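Local coordinates for protein Plm1 (Streptomyces sp. HK803, PDB 4HXY) that probably reduces the beta-keto group of the growing chain, using NADPH, as the ketoreductase domain of the first phoslactomycin polyketide synthase module, at residues Pro36-Leu41 / Glu133-Ala138; Gly65-Leu70 / Glu291-Gln296; Gly127-Pro132 / Arg141-Thr146; Glu302-Leu307 / Phe317-Ser322; Ser324-Ala329 / Asp406-Asp411. All blocks are in the same frame, centred on the assembly; numbering follows the deposited sequence. Where two conformers were deposited one is given.

Interaction 1 (Pro36-Leu41 / Glu133-Ala138); sequences PALGSL and ERIDDA
I135 makes the contact with helix 36-39 from the 133-138 side, and both arms of its branched side chain take part. Its CG2 methyl lies 3.7 Å from A37 CB and also 3.8 Å from L38 CD2. The longer arm ends at the fork of the leucine, with I135 CD1 3.6 Å from L38 CG. A chi1 of -60° puts I135 CG1 beside the backbone N and leaves CG2 anti to it, which sends one arm mainly to each helix residue. The side chains of L38 and I135 cross at about a right angle. With an alanine at L38 the whole fork is gone, and I135 CD1 would probably face a gap that also reaches L143, another neighbour of the leucine.

D136 follows and turns its CB away from helix 36-39. It takes the N-cap position of helix 137-148, where its side chain caps a backbone N and its OD1 is hydrogen-bonded to T139 OG1. From that helix R140 NE reaches back to A37 O in a hydrogen bond. The arrangement joins a short helix to the link between a parallel strand, 125-131, and the helix after it, consistent with the Rossmann-like structural subdomain of modular ketoreductases.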
# COMPACT_ATOMS: atom_id res chain seq x y z
N PRO A 36 24.20 -14.42 -0.18
CA PRO A 36 25.65 -14.49 -0.32
C PRO A 36 26.25 -13.59 -1.39
O PRO A 36 27.33 -13.03 -1.16
CB PRO A 36 25.93 -15.97 -0.62
CG PRO A 36 24.60 -16.66 -0.62
CD PRO A 36 23.59 -15.75 -0.03
N ALA A 37 25.56 -13.41 -2.52
CA ALA A 37 26.08 -12.57 -3.60
C ALA A 37 26.17 -11.09 -3.22
O ALA A 37 26.90 -10.33 -3.86
CB ALA A 37 25.24 -12.72 -4.86
N LEU A 38 25.42 -10.68 -2.21
CA LEU A 38 25.58 -9.32 -1.65
C LEU A 38 26.52 -9.25 -0.44
O LEU A 38 27.24 -8.26 -0.29
CB LEU A 38 24.22 -8.73 -1.29
CG LEU A 38 23.24 -8.59 -2.44
CD1 LEU A 38 21.95 -7.92 -1.95
CD2 LEU A 38 23.80 -7.84 -3.64
N GLY A 39 26.50 -10.25 0.44
CA GLY A 39 27.39 -10.27 1.59
C GLY A 39 28.85 -10.13 1.17
O GLY A 39 29.69 -9.58 1.91
N SER A 40 29.16 -10.65 -0.02
CA SER A 40 30.52 -10.65 -0.55
C SER A 40 31.01 -9.29 -1.04
O SER A 40 32.18 -9.15 -1.39
CB SER A 40 30.65 -11.69 -1.66
OG SER A 40 29.85 -11.34 -2.78
N LEU A 41 30.13 -8.28 -1.06
CA LEU A 41 30.53 -6.91 -1.37
C LEU A 41 31.32 -6.27 -0.23
O LEU A 41 32.00 -5.27 -0.43
CB LEU A 41 29.31 -6.05 -1.69
CG LEU A 41 28.63 -6.31 -3.03
CD1 LEU A 41 27.30 -5.56 -3.09
CD2 LEU A 41 29.53 -5.88 -4.19
N GLU A 133 15.75 -10.99 -8.52
CA GLU A 133 15.89 -12.20 -7.72
C GLU A 133 17.30 -12.79 -7.85
O GLU A 133 17.98 -13.04 -6.85
CB GLU A 133 14.85 -13.24 -8.15
CG GLU A 133 13.44 -12.99 -7.66
CD GLU A 133 13.12 -13.75 -6.37
OE1 GLU A 133 12.48 -14.82 -6.46
OE2 GLU A 133 13.53 -13.29 -5.28
N ARG A 134 17.75 -12.99 -9.08
CA ARG A 134 19.07 -13.51 -9.36
C ARG A 134 20.06 -12.36 -9.36
O ARG A 134 19.99 -11.47 -10.19
CB ARG A 134 19.10 -14.27 -10.68
CG ARG A 134 20.50 -14.72 -11.16
CD ARG A 134 21.24 -15.57 -10.13
NE ARG A 134 20.50 -16.73 -9.69
CZ ARG A 134 20.45 -17.91 -10.30
NH1 ARG A 134 21.14 -18.11 -11.43
NH2 ARG A 134 19.74 -18.92 -9.80
N ILE A 135 20.97 -12.38 -8.40
CA ILE A 135 21.98 -11.36 -8.29
C ILE A 135 23.18 -11.71 -9.16
O ILE A 135 24.04 -12.51 -8.79
CB ILE A 135 22.38 -11.15 -6.83
CG1 ILE A 135 21.15 -10.72 -6.03
CG2 ILE A 135 23.46 -10.06 -6.72
CD1 ILE A 135 21.34 -10.78 -4.54
N ASP A 136 23.21 -11.12 -10.34
CA ASP A 136 24.36 -11.24 -11.22
C ASP A 136 25.39 -10.16 -10.89
O ASP A 136 25.17 -9.32 -10.01
CB ASP A 136 23.92 -11.25 -12.70
CG ASP A 136 23.20 -9.97 -13.12
OD1 ASP A 136 23.19 -8.97 -12.37
OD2 ASP A 136 22.61 -9.98 -14.23
N ASP A 137 26.53 -10.19 -11.58
CA ASP A 137 27.58 -9.19 -11.35
C ASP A 137 27.11 -7.76 -11.60
O ASP A 137 27.52 -6.83 -10.89
CB ASP A 137 28.84 -9.51 -12.19
CG ASP A 137 29.84 -10.42 -11.47
OD1 ASP A 137 29.99 -10.35 -10.21
OD2 ASP A 137 30.51 -11.21 -12.17
N ALA A 138 26.27 -7.56 -12.61
CA ALA A 138 25.73 -6.24 -12.93
C ALA A 138 24.92 -5.70 -11.75
O ALA A 138 25.01 -4.54 -11.39
CB ALA A 138 24.86 -6.30 -14.17

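Interaction 2 (Gly65-Leu70 / Glu291-Gln296); sequences GAAEDL and EELAAQ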
# COMPACT_ATOMS: atom_id res chain seq x y z
N GLY A 65 12.07 -9.57 3.31
CA GLY A 65 11.01 -10.12 2.47
C GLY A 65 9.61 -9.70 2.86
O GLY A 65 8.66 -9.92 2.10
N ALA A 66 9.46 -9.14 4.07
CA ALA A 66 8.17 -8.64 4.55
C ALA A 66 8.40 -7.49 5.52
O ALA A 66 9.50 -7.33 6.05
CB ALA A 66 7.41 -9.76 5.23
N ALA A 67 7.35 -6.72 5.77
CA ALA A 67 7.43 -5.52 6.62
C ALA A 67 8.01 -5.86 8.00
O ALA A 67 8.80 -5.10 8.56
CB ALA A 67 6.06 -4.89 6.76
N GLU A 68 7.60 -7.01 8.57
CA GLU A 68 8.10 -7.45 9.87
C GLU A 68 9.63 -7.60 9.93
O GLU A 68 10.22 -7.35 10.98
CB GLU A 68 7.40 -8.75 10.31
CG GLU A 68 7.62 -9.90 9.38
CD GLU A 68 6.70 -11.07 9.61
OE1 GLU A 68 6.66 -11.57 10.76
OE2 GLU A 68 6.03 -11.48 8.61
N ASP A 69 10.25 -7.98 8.82
CA ASP A 69 11.69 -8.16 8.77
C ASP A 69 12.39 -6.82 8.91
O ASP A 69 13.40 -6.69 9.62
CB ASP A 69 12.13 -8.83 7.46
CG ASP A 69 11.53 -10.21 7.26
OD1 ASP A 69 11.36 -10.96 8.25
OD2 ASP A 69 11.24 -10.54 6.08
N LEU A 70 11.87 -5.81 8.22
CA LEU A 70 12.44 -4.47 8.32
C LEU A 70 12.16 -3.88 9.70
O LEU A 70 13.01 -3.20 10.28
CB LEU A 70 11.89 -3.56 7.20
CG LEU A 70 12.36 -2.09 7.23
CD1 LEU A 70 13.87 -1.98 7.22
CD2 LEU A 70 11.76 -1.35 6.03
N GLU A 291 3.77 -8.14 16.75
CA GLU A 291 2.38 -8.57 16.93
C GLU A 291 1.38 -7.45 16.58
O GLU A 291 0.36 -7.68 15.88
CB GLU A 291 2.17 -9.09 18.35
CG GLU A 291 0.79 -9.66 18.58
CD GLU A 291 0.57 -10.24 19.96
OE1 GLU A 291 1.52 -10.24 20.80
OE2 GLU A 291 -0.57 -10.71 20.19
N GLU A 292 1.68 -6.24 17.03
CA GLU A 292 0.85 -5.09 16.70
C GLU A 292 0.92 -4.76 15.22
O GLU A 292 -0.10 -4.43 14.63
CB GLU A 292 1.15 -3.89 17.59
CG GLU A 292 0.30 -3.91 18.88
CD GLU A 292 -1.21 -4.07 18.62
OE1 GLU A 292 -1.78 -3.31 17.79
OE2 GLU A 292 -1.84 -4.99 19.23
N LEU A 293 2.11 -4.86 14.62
CA LEU A 293 2.23 -4.67 13.14
C LEU A 293 1.30 -5.66 12.42
O LEU A 293 0.57 -5.29 11.50
CB LEU A 293 3.68 -4.85 12.65
CG LEU A 293 3.89 -4.56 11.16
CD1 LEU A 293 3.71 -3.08 10.93
CD2 LEU A 293 5.26 -5.03 10.66
N ALA A 294 1.34 -6.91 12.84
CA ALA A 294 0.48 -7.92 12.23
C ALA A 294 -0.99 -7.60 12.42
O ALA A 294 -1.80 -7.75 11.50
CB ALA A 294 0.80 -9.30 12.78
N ALA A 295 -1.37 -7.17 13.62
CA ALA A 295 -2.77 -6.76 13.89
C ALA A 295 -3.23 -5.58 13.05
O ALA A 295 -4.39 -5.52 12.59
CB ALA A 295 -2.96 -6.45 15.39
N GLN A 296 -2.32 -4.64 12.82
CA GLN A 296 -2.59 -3.47 11.99
C GLN A 296 -2.80 -3.84 10.52
O GLN A 296 -3.52 -3.14 9.83
CB GLN A 296 -1.41 -2.48 12.08
CG GLN A 296 -1.35 -1.70 13.39
CD GLN A 296 -0.03 -0.94 13.61
OE1 GLN A 296 0.86 -0.90 12.75
NE2 GLN A 296 0.09 -0.36 14.80
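D69 OD2 is gripped by two backbone amides, G65 N at 3.1 Å (N-H...O angle 140°) and, more weakly, A66 N at 3.0 Å, and this ties down the helix start where A67 and E68 meet L293. A66 is the N-cap, so the weak hydrogen bond from its backbone N to the D69 side chain, three residues on, is one half of a capping box; the alanine has no side-chain acceptor to supply the other half. G65 N uses the anti lone pair of OD2, the one away from the second carboxylate oxygen.

Two helices meet here: 67-77, from what is probably the structural subdomain of the ketoreductase, and 290-310, which belongs to the cofactor-binding Rossmann part. The contact is small, 91 Å² in all, and its side-chain part is apolar. L113 of helix 105-120 touches L293 as well, and also L70, so a third helix closes one flank.

L293 points toward helix 67-77 and carries its CG anti to the backbone N (chi1 -175°), which extends the side chain across the interface. Its CD2 methyl settles on backbone as much as on side chain: it is 4.0 Å from A67 CB, yet 3.9 Å from A67 C and only 3.7 Å from E68 N.

Interaction 3 (Gly127-Pro132 / Arg141-Thr146); sequences GLVDLP and RALAGT
Methyl groups carry the packing between V129 and L131 on the strand and L143 and T146 on the helix. V129 CG2 meets T146 CG2 at 4.2 Å, the two side chains reaching toward each other tip to tip. The same V129 methyl is 4.3 Å from L143 CD1, so it is shared by two helix residues one turn apart. L143 uses its second branch too, with CD2 4.3 Å from L131 CD1. These are loose van der Waals distances, in line with axes that approach no closer than 10.4 Å and run antiparallel, at 172°.

The hydrogen bonds lie within the helix. T146 OG1 donates to A142 O at 3.0 Å, with a C=O...O angle of 151°, while T146 N reaches the same oxygen at 3.2 Å from the opposite face of its carbonyl plane. A chi1 of -63° sets the hydroxyl beside the backbone N for this bond and turns CG2 toward the strand. An alanine in place of T146 has neither group: V129 CG2 would probably face a gap, and A142 O would lose one of its two donors.

Side chains of flanking strands complete the layer, W86 and V88 from 85-90 and L161 and V163 from 160-164. Strand 125-131, helix 137-148 and the parallel strand 160-164 follow one another in an order consistent with a beta-alpha-beta unit of Rossmann type.

Since the threonine hydroxyl is spent on its own helix, it is the methyl that meets V129, and the side-chain contact between strand and helix is apolar.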
# COMPACT_ATOMS: atom_id res chain seq x y z
N GLY A 127 17.67 4.25 2.49
CA GLY A 127 16.70 4.08 1.44
C GLY A 127 16.33 2.64 1.15
O GLY A 127 16.76 1.70 1.85
N LEU A 128 15.57 2.48 0.08
CA LEU A 128 15.07 1.19 -0.41
C LEU A 128 15.66 0.93 -1.79
O LEU A 128 15.70 1.83 -2.63
CB LEU A 128 13.54 1.23 -0.52
CG LEU A 128 12.80 1.28 0.81
CD1 LEU A 128 11.45 2.05 0.75
CD2 LEU A 128 12.59 -0.16 1.29
N VAL A 129 16.13 -0.31 -2.01
CA VAL A 129 16.56 -0.75 -3.32
C VAL A 129 15.97 -2.10 -3.66
O VAL A 129 16.19 -3.07 -2.94
CB VAL A 129 18.08 -0.84 -3.45
CG1 VAL A 129 18.45 -1.06 -4.94
CG2 VAL A 129 18.76 0.43 -2.91
N ASP A 130 15.23 -2.17 -4.76
CA ASP A 130 14.63 -3.41 -5.22
C ASP A 130 15.53 -4.04 -6.30
O ASP A 130 15.84 -3.41 -7.30
CB ASP A 130 13.21 -3.20 -5.74
CG ASP A 130 12.51 -4.52 -6.02
OD1 ASP A 130 12.11 -5.22 -5.05
OD2 ASP A 130 12.37 -4.85 -7.21
N LEU A 131 15.97 -5.27 -6.06
CA LEU A 131 16.92 -5.94 -6.93
C LEU A 131 16.23 -7.11 -7.62
O LEU A 131 15.23 -7.62 -7.15
CB LEU A 131 18.09 -6.49 -6.11
CG LEU A 131 18.86 -5.49 -5.25
CD1 LEU A 131 19.93 -6.21 -4.48
CD2 LEU A 131 19.46 -4.38 -6.09
N PRO A 132 16.78 -7.54 -8.76
CA PRO A 132 16.30 -8.79 -9.32
C PRO A 132 16.54 -9.93 -8.36
O PRO A 132 17.40 -9.85 -7.49
CB PRO A 132 17.20 -8.99 -10.54
CG PRO A 132 17.79 -7.67 -10.83
CD PRO A 132 17.90 -6.98 -9.52
N ARG A 141 27.12 -4.64 -8.80
CA ARG A 141 27.79 -3.36 -9.02
C ARG A 141 26.88 -2.16 -8.91
O ARG A 141 27.30 -1.10 -8.44
CB ARG A 141 28.51 -3.34 -10.38
CG ARG A 141 29.68 -4.30 -10.49
CD ARG A 141 30.53 -3.96 -11.72
NE ARG A 141 29.72 -3.93 -12.95
CZ ARG A 141 29.47 -4.98 -13.74
NH1 ARG A 141 29.99 -6.18 -13.48
NH2 ARG A 141 28.71 -4.82 -14.81
N ALA A 142 25.63 -2.32 -9.34
CA ALA A 142 24.65 -1.28 -9.21
C ALA A 142 24.39 -1.00 -7.73
O ALA A 142 24.28 0.14 -7.33
CB ALA A 142 23.36 -1.65 -9.94
N LEU A 143 24.26 -2.05 -6.93
CA LEU A 143 24.05 -1.87 -5.49
C LEU A 143 25.26 -1.25 -4.80
O LEU A 143 25.15 -0.39 -3.97
CB LEU A 143 23.70 -3.19 -4.80
CG LEU A 143 23.41 -2.98 -3.31
CD1 LEU A 143 22.17 -2.15 -3.10
CD2 LEU A 143 23.26 -4.27 -2.63
N ALA A 144 26.44 -1.71 -5.17
CA ALA A 144 27.65 -1.20 -4.54
C ALA A 144 27.83 0.28 -4.80
O ALA A 144 28.15 1.03 -3.91
CB ALA A 144 28.85 -1.97 -5.03
N GLY A 145 27.59 0.69 -6.04
CA GLY A 145 27.64 2.12 -6.40
C GLY A 145 26.66 2.94 -5.58
O GLY A 145 26.97 4.04 -5.14
N THR A 146 25.47 2.39 -5.35
CA THR A 146 24.44 3.07 -4.58
C THR A 146 24.86 3.23 -3.12
O THR A 146 24.70 4.31 -2.56
CB THR A 146 23.09 2.30 -4.70
OG1 THR A 146 22.66 2.32 -6.07
CG2 THR A 146 22.01 2.91 -3.82

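Interaction 4 (Glu302-Leu307 / Phe317-Ser322); sequences EGALLL and FVLFSS. With NDP (NADPH dihydro-nicotinamide-adenine-dinucleotide phosphate), chain C.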
# COMPACT_ATOMS: atom_id res chain seq x y z
N GLU A 302 -4.43 -9.70 5.03
CA GLU A 302 -4.83 -11.10 5.10
C GLU A 302 -6.27 -11.27 4.57
O GLU A 302 -6.56 -12.27 3.89
CB GLU A 302 -4.65 -11.66 6.52
CG GLU A 302 -3.19 -11.54 7.04
CD GLU A 302 -2.11 -12.10 6.09
OE1 GLU A 302 -2.31 -13.20 5.52
OE2 GLU A 302 -1.06 -11.43 5.90
N GLY A 303 -7.16 -10.32 4.85
CA GLY A 303 -8.49 -10.27 4.23
C GLY A 303 -8.45 -10.26 2.71
O GLY A 303 -9.12 -11.03 2.04
N ALA A 304 -7.64 -9.37 2.14
CA ALA A 304 -7.55 -9.29 0.69
C ALA A 304 -7.00 -10.56 0.06
O ALA A 304 -7.49 -10.99 -1.00
CB ALA A 304 -6.72 -8.09 0.28
N LEU A 305 -5.98 -11.15 0.69
CA LEU A 305 -5.35 -12.36 0.20
C LEU A 305 -6.35 -13.52 0.26
O LEU A 305 -6.39 -14.35 -0.65
CB LEU A 305 -4.12 -12.72 1.01
CG LEU A 305 -2.91 -11.83 0.71
CD1 LEU A 305 -1.83 -11.99 1.79
CD2 LEU A 305 -2.31 -12.03 -0.69
N LEU A 306 -7.13 -13.56 1.33
CA LEU A 306 -8.14 -14.63 1.47
C LEU A 306 -9.22 -14.46 0.41
O LEU A 306 -9.60 -15.44 -0.26
CB LEU A 306 -8.74 -14.61 2.87
CG LEU A 306 -9.75 -15.71 3.22
CD1 LEU A 306 -9.16 -17.10 3.03
CD2 LEU A 306 -10.24 -15.51 4.64
N LEU A 307 -9.67 -13.22 0.19
CA LEU A 307 -10.67 -12.95 -0.84
C LEU A 307 -10.17 -13.34 -2.22
O LEU A 307 -10.91 -13.90 -3.02
CB LEU A 307 -11.09 -11.49 -0.85
CG LEU A 307 -11.94 -11.03 0.33
CD1 LEU A 307 -11.83 -9.51 0.51
CD2 LEU A 307 -13.40 -11.46 0.15
N PHE A 317 -12.78 -6.68 -8.61
CA PHE A 317 -12.11 -6.88 -7.33
C PHE A 317 -11.45 -5.56 -7.00
O PHE A 317 -10.41 -5.22 -7.60
CB PHE A 317 -11.08 -8.00 -7.51
CG PHE A 317 -10.36 -8.43 -6.25
CD1 PHE A 317 -10.88 -9.41 -5.44
CD2 PHE A 317 -9.12 -7.93 -5.96
CE1 PHE A 317 -10.19 -9.84 -4.30
CE2 PHE A 317 -8.41 -8.37 -4.83
CZ PHE A 317 -8.97 -9.31 -3.99
N VAL A 318 -12.08 -4.81 -6.09
CA VAL A 318 -11.77 -3.41 -5.87
C VAL A 318 -11.20 -3.26 -4.47
O VAL A 318 -11.87 -3.56 -3.48
CB VAL A 318 -13.02 -2.52 -6.01
CG1 VAL A 318 -12.67 -1.03 -5.86
CG2 VAL A 318 -13.67 -2.76 -7.39
N LEU A 319 -9.97 -2.81 -4.40
CA LEU A 319 -9.29 -2.61 -3.11
C LEU A 319 -9.21 -1.12 -2.73
O LEU A 319 -8.81 -0.30 -3.54
CB LEU A 319 -7.88 -3.22 -3.18
CG LEU A 319 -7.84 -4.69 -3.58
CD1 LEU A 319 -6.40 -5.20 -3.71
CD2 LEU A 319 -8.62 -5.57 -2.62
N PHE A 320 -9.64 -0.79 -1.51
CA PHE A 320 -9.52 0.58 -1.02
C PHE A 320 -8.20 0.74 -0.28
O PHE A 320 -8.03 0.30 0.87
CB PHE A 320 -10.70 0.92 -0.12
CG PHE A 320 -11.89 1.45 -0.86
CD1 PHE A 320 -12.17 1.10 -2.17
CD2 PHE A 320 -12.71 2.38 -0.24
CE1 PHE A 320 -13.26 1.63 -2.85
CE2 PHE A 320 -13.81 2.93 -0.91
CZ PHE A 320 -14.09 2.54 -2.21
N SER A 321 -7.24 1.34 -0.99
CA SER A 321 -5.95 1.63 -0.46
C SER A 321 -5.87 3.10 -0.02
O SER A 321 -6.89 3.77 0.09
CB SER A 321 -4.89 1.26 -1.50
OG SER A 321 -3.58 1.40 -0.99
N SER A 322 -4.67 3.60 0.21
CA SER A 322 -4.46 4.93 0.79
C SER A 322 -3.18 5.55 0.27
O SER A 322 -2.22 4.81 -0.01
CB SER A 322 -4.34 4.84 2.31
OG SER A 322 -4.01 6.12 2.86
PA NDP C . -14.21 2.62 9.05
O1A NDP C . -15.46 3.43 9.15
O2A NDP C . -13.46 2.31 10.30
O5B NDP C . -14.53 1.25 8.30
C5B NDP C . -13.67 0.14 8.44
C4B NDP C . -14.50 -1.11 8.42
O4B NDP C . -13.68 -2.25 8.50
C3B NDP C . -15.45 -1.21 9.59
O3B NDP C . -16.76 -1.53 9.06
C2B NDP C . -14.92 -2.34 10.44
O2B NDP C . -16.06 -2.89 11.07
C1B NDP C . -14.28 -3.20 9.36
N9A NDP C . -13.30 -4.19 9.81
C8A NDP C . -12.14 -3.97 10.52
N7A NDP C . -11.54 -5.17 10.75
C5A NDP C . -12.31 -6.15 10.17
C6A NDP C . -12.19 -7.52 10.07
N6A NDP C . -11.19 -8.23 10.58
N1A NDP C . -13.19 -8.22 9.41
C2A NDP C . -14.26 -7.55 8.82
N3A NDP C . -14.39 -6.19 8.92
C4A NDP C . -13.41 -5.51 9.58
O3 NDP C . -13.15 3.32 8.06
PN NDP C . -13.42 4.03 6.66
O1N NDP C . -12.89 5.41 6.78
O2N NDP C . -14.79 3.84 6.14
O5D NDP C . -12.35 3.34 5.70
C5D NDP C . -12.61 2.12 5.06
C4D NDP C . -11.41 1.77 4.19
O4D NDP C . -11.03 2.88 3.40
C3D NDP C . -10.20 1.41 5.02
O3D NDP C . -9.62 0.24 4.50
C2D NDP C . -9.24 2.57 4.84
O2D NDP C . -7.88 2.19 4.95
C1D NDP C . -9.64 3.10 3.48
N1N NDP C . -9.37 4.54 3.35
C2N NDP C . -10.13 5.45 4.02
C3N NDP C . -9.80 6.81 4.05
C7N NDP C . -10.67 7.81 4.71
O7N NDP C . -10.35 9.13 4.48
N7N NDP C . -11.67 7.53 5.53
C4N NDP C . -8.79 7.31 3.05
C5N NDP C . -8.03 6.23 2.36
C6N NDP C . -8.36 4.90 2.51
P2B NDP C . -15.98 -3.89 12.31
O1X NDP C . -17.42 -4.07 12.74
O2X NDP C . -15.12 -3.29 13.44
O3X NDP C . -15.35 -5.16 11.91
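A carbonyl oxygen aimed at the edge of a phenyl ring is the odd feature here: A304 O lies in the plane of the F317 ring, 3.7 Å from CZ. The partly positive C-H rim of the ring thus faces a partly negative oxygen, an arrangement that is likely to be mildly attractive. L307 comes in at the same rim, near the ring plane, with its CB 3.9 Å from F317 CE1. The ring gets there because its CG stands anti to the backbone N (chi1 -175°), which carries it off the strand toward the helix. R349 adds a cation-pi contact to it. Two residues along, L319 extends its CD2 to 4.3 Å from A304 CB, and H275 of the neighbouring strand touches A304, L307 and L319.

Helix 302-307 and strand 317-322 run antiparallel (169°), with axes 10.9 Å apart, as a helix and the following strand do in the Rossmann fold of short-chain dehydrogenases. As expected there, the C-terminal end of the strand carries the cofactor site.

S321 O stands 3.0 Å from C6N of the NADPH nicotinamide, close for a carbon-oxygen pair, while S322 CB is 3.9 Å from C5N. The side chain of S321 turns elsewhere, its OG hydrogen-bonded with D343 OD1 and N339 O. F320 offers its ring edge to the ring oxygen of the nicotinamide ribose, CD2 lying 4.0 Å from O4D.

Interaction 5 (Ser324-Ala329 / Asp406-Asp411); sequences SGIWGA and DPVVAD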
# COMPACT_ATOMS: atom_id res chain seq x y z
N SER A 324 -1.22 6.73 2.15
CA SER A 324 -0.23 6.29 3.15
C SER A 324 0.73 5.26 2.58
O SER A 324 1.93 5.28 2.86
CB SER A 324 -0.93 5.72 4.38
OG SER A 324 0.02 5.42 5.38
N GLY A 325 0.21 4.36 1.74
CA GLY A 325 1.03 3.34 1.14
C GLY A 325 1.76 3.82 -0.10
O GLY A 325 2.52 3.04 -0.72
N ILE A 326 1.50 5.06 -0.52
CA ILE A 326 2.12 5.61 -1.71
C ILE A 326 3.34 6.45 -1.32
O ILE A 326 4.44 6.28 -1.89
CB ILE A 326 1.13 6.51 -2.51
CG1 ILE A 326 -0.09 5.70 -2.99
CG2 ILE A 326 1.87 7.17 -3.72
CD1 ILE A 326 0.28 4.59 -3.98
N TRP A 327 3.14 7.36 -0.37
CA TRP A 327 4.23 8.21 0.09
C TRP A 327 4.56 8.20 1.56
O TRP A 327 5.64 8.67 1.93
CB TRP A 327 4.03 9.63 -0.41
CG TRP A 327 2.74 10.34 -0.06
CD1 TRP A 327 2.32 10.74 1.16
CD2 TRP A 327 1.76 10.81 -1.00
NE1 TRP A 327 1.12 11.39 1.05
CE2 TRP A 327 0.76 11.46 -0.27
CE3 TRP A 327 1.64 10.72 -2.39
CZ2 TRP A 327 -0.33 12.07 -0.88
CZ3 TRP A 327 0.54 11.31 -3.00
CH2 TRP A 327 -0.44 11.96 -2.24
N GLY A 328 3.67 7.66 2.39
CA GLY A 328 3.92 7.51 3.83
C GLY A 328 3.45 8.67 4.67
O GLY A 328 3.27 9.79 4.18
N ALA A 329 3.29 8.41 5.97
CA ALA A 329 2.99 9.44 6.97
C ALA A 329 3.56 8.93 8.29
O ALA A 329 3.53 7.75 8.56
CB ALA A 329 1.47 9.72 7.10
N ASP A 406 -3.07 1.42 -11.34
CA ASP A 406 -3.48 1.57 -9.96
C ASP A 406 -3.35 3.07 -9.70
O ASP A 406 -2.28 3.62 -9.57
CB ASP A 406 -2.68 0.73 -8.98
CG ASP A 406 -3.22 -0.71 -8.83
OD1 ASP A 406 -4.35 -1.06 -9.28
OD2 ASP A 406 -2.45 -1.49 -8.22
N PRO A 407 -4.49 3.72 -9.62
CA PRO A 407 -4.55 5.16 -9.43
C PRO A 407 -4.45 5.62 -7.99
O PRO A 407 -4.84 4.93 -7.08
CB PRO A 407 -5.93 5.49 -9.98
CG PRO A 407 -6.72 4.30 -9.59
CD PRO A 407 -5.83 3.14 -9.81
N VAL A 408 -3.90 6.81 -7.84
CA VAL A 408 -3.87 7.54 -6.58
C VAL A 408 -4.83 8.71 -6.79
O VAL A 408 -4.67 9.46 -7.75
CB VAL A 408 -2.44 8.07 -6.29
CG1 VAL A 408 -2.37 8.72 -4.90
CG2 VAL A 408 -1.42 6.95 -6.39
N VAL A 409 -5.83 8.84 -5.92
CA VAL A 409 -6.90 9.84 -6.08
C VAL A 409 -7.03 10.66 -4.80
O VAL A 409 -7.40 10.14 -3.76
CB VAL A 409 -8.24 9.17 -6.41
CG1 VAL A 409 -9.37 10.21 -6.52
CG2 VAL A 409 -8.12 8.32 -7.71
N ALA A 410 -6.69 11.95 -4.89
CA ALA A 410 -6.62 12.80 -3.69
C ALA A 410 -6.73 14.26 -4.09
O ALA A 410 -6.38 14.61 -5.22
CB ALA A 410 -5.29 12.55 -2.93
N ASP A 411 -7.20 15.10 -3.18
CA ASP A 411 -7.22 16.56 -3.39
C ASP A 411 -6.01 17.16 -2.67
O ASP A 411 -6.06 17.38 -1.44
CB ASP A 411 -8.52 17.11 -2.80
CG ASP A 411 -8.73 18.59 -3.08
OD1 ASP A 411 -7.78 19.24 -3.56
OD2 ASP A 411 -9.85 19.09 -2.80
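I326 and V408 slide past each other in opposite directions, so V408 CG2 comes alongside the outer arm of the isoleucine, 3.8 Å from I326 CD1 and 3.9 Å from I326 CG1. That arm leaves I326 with CG1 beside the backbone N, at a chi1 of -61°. The valine divides its two methyls between two partners. With chi1 at -174° its CG1 is anti to the backbone N and CG2 is anti to the carbonyl carbon; CG2 goes to I326, and CG1 comes within 4.3 Å of W327 CZ3. The tryptophan reaches the strand only with the far end of its indole, for its CB does not point there. F417 and F430 both meet that indole edge-to-face, which places W327 in an aromatic cluster near the C-terminus.

The turn 324-327 follows strand 316-322, whose end borders the cofactor. Beside I326 stand A360 of strand 357-361 and D343 of helix 333-351. Strand 408-412, which presents V408, runs parallel to strand 357-361 on one hand and antiparallel to strand 6-14 on the other, where V408 shares a backbone hydrogen bond with F8.

Overall arrangement
Interactions 1 and 3 form one continuous apolar patch, their centres about 10 Å apart: both use helix 137-148, and L38 CD1 reaches L131 CD1 at 3.7 Å. At the other end, interaction 4 borders the NADPH pocket, and its last strand residue is followed, after I323, by the turn of interaction 5; the side chain of V408 is still about 10 Å from the cofactor. Interaction 2 lies between the two regions. It shares helix 290-310 with interaction 4, centre to centre about 17 Å, and comes within about 5 Å of interaction 3 at the nearest atoms, without touching it. Interactions 1 and 4 are about 34 Å apart between centres, which sets interaction 1 well away from the cofactor.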